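Local coordinates for protein phycocyanobilin lyase subunit beta (Nostoc sp. PCC 7120, PDB 5N3U) that pairs with CpcE to form a lyase and is probably required for chromophorylation of the phycocyanin subunit CpcA, at residues P135-L143 with G160-L170; T176-S184 with R191-S199. All blocks are in the same frame, centred on the assembly; numbering follows the deposited sequence.

The two contacts follow one another along the last four helices of this all-helical chain, their centres 15 Å apart on the same side of the chain's centre. Contact 1 joins helix 130-145 to the end of helix 151-163 and the turns after it; contact 2 then closes the antiparallel pair 171-184 and 188-198. Contact 1 ends before contact 2 opens, and the consecutive helices 151-163 and 171-184 connect them. The contacts also touch: Gln162 OE1 lies 2.9 Å from Arg193 NH2, a probable hydrogen bond, and Leu143 CD2 packs 3.6 Å from Arg177 CG. Such successive packing is consistent with the HEAT-repeat solenoid of stacked antiparallel helix pairs, and residues at both contacts meet the CpcE subunit.

Contact 1. Residues P135-L143 with G160-L170; sequences PKKALETLL and GLQGLVNIPDL
Leu142 sets its CD1 methyl over one face of the Gly160-Leu161 peptide, 3.6 Å from Gly160 C, while Leu170 CD1 lies over a face of the Pro135 carbonyl, 3.6 Å from Pro135 O. Gly160 has no CB, and Leu142 CD2 can rest 4.1 Å from its CA. Beside this pair Leu161 lies crosswise to Leu139, its CD2 pressed tightly to Leu139 CD1 at 3.5 Å. Leu139 points CG away from its backbone N (chi1 172°), which places CD1 on Leu161 and CD2 3.8 Å from Leu170 CD2; Leu139 and Leu170 run antiparallel alongside one another. Leu164, Ile167 and Leu170, three residues apart in the turns after helix 151-163, close on Pro135, whose CB is 3.8 Å from Ile167 CD1. Trp123 packs on Pro135, Leu164 and Ile167. Replacing Leu170 by an alanine would probably uncover the face of the Pro135 carbonyl and open a gap between Leu139 CD2 and the chain of Lys136. No hydrogen bond crosses between 135-143 and 160-170, so across this contact the joining is by apolar packing alone, while Lys137 on the same helix pairs with Glu140 and with Asp64 of the CpcE subunit.

Contact 2. Residues T176-S184 with R191-S199; sequences TRLKEMLAS and RARILLAQS
Leu195, which packs against Leu182 across the contact, has its carbonyl oxygen gripped twice: Ser199 N and Ser199 OG approach Leu195 O from opposite faces of its plane, the hydroxyl at 3.2 Å. Ser184 N and OG hold Glu180 O in the same fashion near the end of helix 171-184. Between the helices, antiparallel at 149° with axes 9.3 Å apart, Leu182 is a knob in the hole formed by Arg191, Ile194, Leu195 and Gln198. Its CG stands opposite the backbone N (chi1 -166°), and the branches part: CD1 reaches Arg191 O at 3.7 Å, while CD2 touches Leu195 CD2 and lies 3.7 Å from Gln198 OE1. Ile194 drives CD1 against the other backbone, 3.4 Å from both Leu182 N and Met181 CB, the latter tighter than usual carbon packing. Met181 CG in turn lies 3.3 Å above the centre of the Arg177 guanidinium, whose NH1 bridges Glu180 OE2 at 2.8 Å. Arg193 forms a salt bridge to Asp273 of the CpcE subunit. No hydrogen bond links 176-184 to 191-199: the hairpin holds by interlocked aliphatic groups, and the polar bonds described lie within each helix or reach elsewhere, as from Arg191 NE to Asp185 O in the loop between.

Contact 1. Residues P135-L143 with G160-L170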
# COMPACT_ATOMS: atom_id res chain seq x y z
N PRO B 135 4.49 -28.35 8.95
CA PRO B 135 4.80 -28.33 7.52
C PRO B 135 3.60 -28.56 6.69
O PRO B 135 3.49 -28.08 5.59
CB PRO B 135 5.87 -29.43 7.36
CG PRO B 135 5.79 -30.24 8.57
CD PRO B 135 5.35 -29.30 9.66
N LYS B 136 2.64 -29.27 7.23
CA LYS B 136 1.44 -29.49 6.52
C LYS B 136 0.60 -28.21 6.43
O LYS B 136 -0.01 -27.96 5.42
CB LYS B 136 0.66 -30.68 7.15
CG LYS B 136 -0.78 -30.82 6.69
CD LYS B 136 -0.94 -31.18 5.21
CE LYS B 136 -2.43 -31.20 4.80
NZ LYS B 136 -2.66 -31.22 3.33
N LYS B 137 0.60 -27.39 7.45
CA LYS B 137 -0.13 -26.12 7.37
C LYS B 137 0.59 -25.19 6.39
O LYS B 137 -0.02 -24.43 5.68
CB LYS B 137 -0.13 -25.42 8.73
CG LYS B 137 -0.80 -26.11 9.88
CD LYS B 137 -2.25 -26.45 9.63
CE LYS B 137 -3.16 -25.19 9.62
NZ LYS B 137 -4.46 -25.77 9.09
N ALA B 138 1.93 -25.24 6.36
CA ALA B 138 2.67 -24.44 5.41
C ALA B 138 2.32 -24.80 3.99
O ALA B 138 1.99 -23.93 3.17
CB ALA B 138 4.15 -24.59 5.66
N LEU B 139 2.24 -26.10 3.73
CA LEU B 139 1.84 -26.60 2.46
C LEU B 139 0.49 -26.09 2.09
O LEU B 139 0.31 -25.57 0.98
CB LEU B 139 1.90 -28.17 2.46
CG LEU B 139 1.31 -28.83 1.23
CD1 LEU B 139 2.08 -28.41 -0.01
CD2 LEU B 139 1.29 -30.37 1.37
N GLU B 140 -0.48 -26.18 2.99
CA GLU B 140 -1.86 -25.72 2.65
C GLU B 140 -1.82 -24.27 2.21
O GLU B 140 -2.51 -23.87 1.28
CB GLU B 140 -2.83 -25.86 3.84
CG GLU B 140 -3.14 -27.30 4.22
CD GLU B 140 -3.72 -27.53 5.69
OE1 GLU B 140 -4.13 -26.58 6.48
OE2 GLU B 140 -3.70 -28.71 6.12
N THR B 141 -1.04 -23.44 2.90
CA THR B 141 -1.00 -22.04 2.53
C THR B 141 -0.33 -21.85 1.21
O THR B 141 -0.77 -21.01 0.43
CB THR B 141 -0.26 -21.22 3.62
OG1 THR B 141 -1.16 -21.15 4.71
CG2 THR B 141 -0.15 -19.75 3.26
N LEU B 142 0.76 -22.56 0.99
CA LEU B 142 1.46 -22.44 -0.27
C LEU B 142 0.62 -22.88 -1.45
O LEU B 142 0.69 -22.29 -2.53
CB LEU B 142 2.75 -23.19 -0.26
CG LEU B 142 3.88 -22.54 0.52
CD1 LEU B 142 4.96 -23.51 0.78
CD2 LEU B 142 4.49 -21.40 -0.24
N LEU B 143 -0.18 -23.92 -1.25
CA LEU B 143 -1.12 -24.35 -2.29
C LEU B 143 -2.15 -23.29 -2.57
O LEU B 143 -2.50 -22.97 -3.74
CB LEU B 143 -1.80 -25.68 -1.92
CG LEU B 143 -0.90 -26.89 -1.77
CD1 LEU B 143 -1.70 -28.11 -1.27
CD2 LEU B 143 -0.24 -27.24 -3.10
N GLY B 160 8.67 -22.08 -2.31
CA GLY B 160 8.32 -22.58 -1.00
C GLY B 160 8.00 -24.07 -1.07
O GLY B 160 8.50 -24.82 -0.30
N LEU B 161 7.21 -24.44 -2.04
CA LEU B 161 6.80 -25.82 -2.23
C LEU B 161 7.98 -26.73 -2.44
O LEU B 161 8.02 -27.83 -1.88
CB LEU B 161 5.83 -25.97 -3.35
CG LEU B 161 4.43 -25.45 -3.22
CD1 LEU B 161 3.69 -25.50 -4.55
CD2 LEU B 161 3.57 -26.15 -2.16
N GLN B 162 8.98 -26.29 -3.17
CA GLN B 162 10.15 -27.10 -3.37
C GLN B 162 10.87 -27.33 -2.10
O GLN B 162 11.52 -28.36 -1.89
CB GLN B 162 11.11 -26.41 -4.32
CG GLN B 162 12.24 -27.30 -4.87
CD GLN B 162 13.22 -26.46 -5.71
OE1 GLN B 162 12.85 -25.73 -6.60
NE2 GLN B 162 14.47 -26.53 -5.38
N GLY B 163 10.89 -26.33 -1.23
CA GLY B 163 11.49 -26.51 0.06
C GLY B 163 10.88 -27.59 0.91
O GLY B 163 11.52 -28.06 1.85
N LEU B 164 9.64 -27.95 0.65
CA LEU B 164 9.04 -29.00 1.41
C LEU B 164 9.33 -30.47 0.88
O LEU B 164 8.72 -31.42 1.33
CB LEU B 164 7.54 -28.74 1.51
CG LEU B 164 7.10 -27.46 2.31
CD1 LEU B 164 5.64 -27.22 2.09
CD2 LEU B 164 7.33 -27.62 3.78
N VAL B 165 10.28 -30.62 -0.03
CA VAL B 165 10.73 -31.94 -0.55
C VAL B 165 11.32 -32.89 0.50
O VAL B 165 11.14 -34.08 0.42
CB VAL B 165 11.77 -31.73 -1.68
CG1 VAL B 165 12.65 -32.96 -1.93
CG2 VAL B 165 11.05 -31.29 -2.96
N ASN B 166 12.01 -32.34 1.50
CA ASN B 166 12.47 -33.14 2.63
C ASN B 166 11.37 -33.83 3.48
O ASN B 166 11.72 -34.51 4.45
CB ASN B 166 13.41 -32.32 3.55
CG ASN B 166 12.73 -31.07 4.19
OD1 ASN B 166 11.64 -30.65 3.80
ND2 ASN B 166 13.42 -30.47 5.17
N ILE B 167 10.08 -33.69 3.13
CA ILE B 167 9.00 -34.26 3.94
C ILE B 167 8.12 -35.23 3.15
O ILE B 167 7.33 -34.82 2.32
CB ILE B 167 8.16 -33.16 4.58
CG1 ILE B 167 9.01 -32.36 5.59
CG2 ILE B 167 6.93 -33.74 5.32
CD1 ILE B 167 8.80 -30.90 5.49
N PRO B 168 8.22 -36.54 3.45
CA PRO B 168 7.62 -37.60 2.62
C PRO B 168 6.12 -37.53 2.46
O PRO B 168 5.59 -37.64 1.33
CB PRO B 168 7.99 -38.87 3.37
CG PRO B 168 9.25 -38.52 4.05
CD PRO B 168 9.09 -37.11 4.49
N ASP B 169 5.42 -37.27 3.56
CA ASP B 169 3.93 -37.15 3.48
C ASP B 169 3.39 -36.06 2.55
O ASP B 169 2.26 -36.08 2.19
CB ASP B 169 3.34 -37.01 4.89
CG ASP B 169 3.43 -38.32 5.71
OD1 ASP B 169 4.11 -39.28 5.27
OD2 ASP B 169 2.80 -38.40 6.79
N LEU B 170 4.21 -35.08 2.17
CA LEU B 170 3.72 -33.92 1.47
C LEU B 170 4.00 -33.97 -0.05
O LEU B 170 3.58 -33.11 -0.81
CB LEU B 170 4.40 -32.67 2.12
CG LEU B 170 4.22 -32.46 3.62
CD1 LEU B 170 4.75 -31.08 4.03
CD2 LEU B 170 2.79 -32.58 4.13

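Contact 2. Residues T176-S184 with R191-S199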
# COMPACT_ATOMS: atom_id res chain seq x y z
N THR B 176 1.42 -33.07 -7.61
CA THR B 176 0.14 -32.91 -8.24
C THR B 176 -0.09 -31.48 -8.57
O THR B 176 -0.62 -31.16 -9.67
CB THR B 176 -0.95 -33.46 -7.32
OG1 THR B 176 -0.86 -34.89 -7.30
CG2 THR B 176 -2.35 -33.02 -7.74
N ARG B 177 0.32 -30.58 -7.64
CA ARG B 177 -0.01 -29.20 -7.85
C ARG B 177 0.86 -28.66 -8.97
O ARG B 177 0.40 -27.90 -9.82
CB ARG B 177 0.16 -28.42 -6.55
CG ARG B 177 -0.08 -26.95 -6.71
CD ARG B 177 -1.44 -26.65 -7.19
NE ARG B 177 -1.58 -25.26 -7.55
CZ ARG B 177 -2.38 -24.81 -8.50
NH1 ARG B 177 -3.11 -25.67 -9.22
NH2 ARG B 177 -2.46 -23.52 -8.75
N LEU B 178 2.10 -29.04 -8.91
CA LEU B 178 3.06 -28.61 -9.86
C LEU B 178 2.68 -29.01 -11.30
O LEU B 178 2.78 -28.17 -12.19
CB LEU B 178 4.42 -29.16 -9.49
CG LEU B 178 5.12 -28.56 -8.28
CD1 LEU B 178 6.43 -29.20 -7.96
CD2 LEU B 178 5.37 -27.09 -8.41
N LYS B 179 2.21 -30.25 -11.51
CA LYS B 179 1.72 -30.65 -12.83
C LYS B 179 0.55 -29.78 -13.26
O LYS B 179 0.53 -29.33 -14.41
CB LYS B 179 1.26 -32.09 -12.85
CG LYS B 179 2.36 -33.12 -12.66
CD LYS B 179 1.83 -34.57 -12.69
CE LYS B 179 2.25 -35.41 -11.46
NZ LYS B 179 3.73 -35.59 -11.27
N GLU B 180 -0.43 -29.53 -12.39
CA GLU B 180 -1.57 -28.71 -12.77
C GLU B 180 -1.08 -27.31 -13.16
O GLU B 180 -1.68 -26.65 -14.02
CB GLU B 180 -2.58 -28.49 -11.63
CG GLU B 180 -3.41 -29.66 -11.09
CD GLU B 180 -3.74 -29.48 -9.58
OE1 GLU B 180 -3.67 -30.48 -8.82
OE2 GLU B 180 -4.01 -28.32 -9.13
N MET B 181 -0.03 -26.81 -12.50
CA MET B 181 0.43 -25.44 -12.79
C MET B 181 1.24 -25.36 -14.10
O MET B 181 1.04 -24.47 -14.93
CB MET B 181 1.24 -24.90 -11.60
CG MET B 181 0.37 -24.43 -10.45
SD MET B 181 1.52 -23.87 -9.17
CE MET B 181 1.77 -22.21 -9.82
N LEU B 182 2.13 -26.32 -14.29
CA LEU B 182 2.81 -26.50 -15.59
C LEU B 182 1.84 -26.59 -16.78
O LEU B 182 2.13 -26.06 -17.82
CB LEU B 182 3.70 -27.72 -15.59
CG LEU B 182 4.69 -27.81 -16.75
CD1 LEU B 182 5.60 -26.60 -16.86
CD2 LEU B 182 5.54 -29.04 -16.61
N ALA B 183 0.69 -27.24 -16.59
CA ALA B 183 -0.35 -27.25 -17.59
C ALA B 183 -1.01 -25.90 -17.73
O ALA B 183 -1.24 -25.47 -18.85
CB ALA B 183 -1.42 -28.29 -17.28
N SER B 184 -1.34 -25.24 -16.65
CA SER B 184 -2.25 -24.07 -16.82
C SER B 184 -1.61 -22.69 -16.85
O SER B 184 -2.30 -21.71 -17.11
CB SER B 184 -3.32 -24.07 -15.74
OG SER B 184 -2.76 -23.75 -14.49
N ARG B 191 6.30 -21.48 -15.42
CA ARG B 191 6.49 -22.82 -16.00
C ARG B 191 7.92 -23.24 -15.87
O ARG B 191 8.24 -24.36 -15.48
CB ARG B 191 6.11 -22.82 -17.48
CG ARG B 191 4.64 -22.75 -17.75
CD ARG B 191 4.36 -23.30 -19.15
NE ARG B 191 3.59 -22.33 -19.89
CZ ARG B 191 4.05 -21.45 -20.79
NH1 ARG B 191 5.31 -21.41 -21.19
NH2 ARG B 191 3.20 -20.60 -21.34
N ALA B 192 8.82 -22.34 -16.18
CA ALA B 192 10.24 -22.68 -16.05
C ALA B 192 10.65 -23.00 -14.65
O ALA B 192 11.56 -23.82 -14.38
CB ALA B 192 11.11 -21.56 -16.57
N ARG B 193 10.07 -22.28 -13.71
CA ARG B 193 10.48 -22.49 -12.35
C ARG B 193 9.87 -23.79 -11.88
O ARG B 193 10.44 -24.46 -11.06
CB ARG B 193 10.07 -21.31 -11.45
CG ARG B 193 10.62 -21.44 -10.04
CD ARG B 193 12.13 -21.38 -10.06
NE ARG B 193 12.70 -21.59 -8.78
CZ ARG B 193 12.72 -22.78 -8.19
NH1 ARG B 193 12.13 -23.84 -8.73
NH2 ARG B 193 13.26 -22.90 -6.99
N ILE B 194 8.69 -24.12 -12.38
CA ILE B 194 8.11 -25.42 -12.07
C ILE B 194 9.05 -26.56 -12.53
O ILE B 194 9.47 -27.41 -11.72
CB ILE B 194 6.73 -25.57 -12.71
CG1 ILE B 194 5.71 -24.67 -11.98
CG2 ILE B 194 6.24 -27.03 -12.70
CD1 ILE B 194 4.45 -24.38 -12.74
N LEU B 195 9.45 -26.50 -13.81
CA LEU B 195 10.47 -27.42 -14.36
C LEU B 195 11.70 -27.54 -13.54
O LEU B 195 12.13 -28.63 -13.31
CB LEU B 195 10.90 -27.01 -15.76
CG LEU B 195 9.75 -27.14 -16.78
CD1 LEU B 195 10.14 -26.41 -18.06
CD2 LEU B 195 9.36 -28.61 -17.02
N LEU B 196 12.27 -26.43 -13.08
CA LEU B 196 13.40 -26.51 -12.22
C LEU B 196 13.04 -27.23 -10.91
O LEU B 196 13.87 -27.96 -10.38
CB LEU B 196 13.96 -25.14 -11.84
CG LEU B 196 15.18 -25.09 -10.94
CD1 LEU B 196 16.33 -25.88 -11.56
CD2 LEU B 196 15.63 -23.67 -10.73
N ALA B 197 11.84 -26.98 -10.39
CA ALA B 197 11.46 -27.63 -9.12
C ALA B 197 11.29 -29.15 -9.38
O ALA B 197 11.89 -29.94 -8.65
CB ALA B 197 10.19 -27.03 -8.52
N GLN B 198 10.51 -29.54 -10.42
CA GLN B 198 10.36 -30.97 -10.78
C GLN B 198 11.67 -31.74 -10.86
O GLN B 198 11.76 -32.85 -10.40
CB GLN B 198 9.61 -31.15 -12.07
CG GLN B 198 8.12 -31.11 -11.85
CD GLN B 198 7.36 -30.63 -13.05
OE1 GLN B 198 7.94 -30.08 -13.99
NE2 GLN B 198 6.04 -30.84 -13.04
N SER B 199 12.71 -31.14 -11.38
CA SER B 199 14.04 -31.69 -11.12
C SER B 199 14.36 -31.53 -9.65
O SER B 199 15.51 -31.39 -9.31
CB SER B 199 15.04 -30.96 -11.99
OG SER B 199 14.43 -30.85 -13.26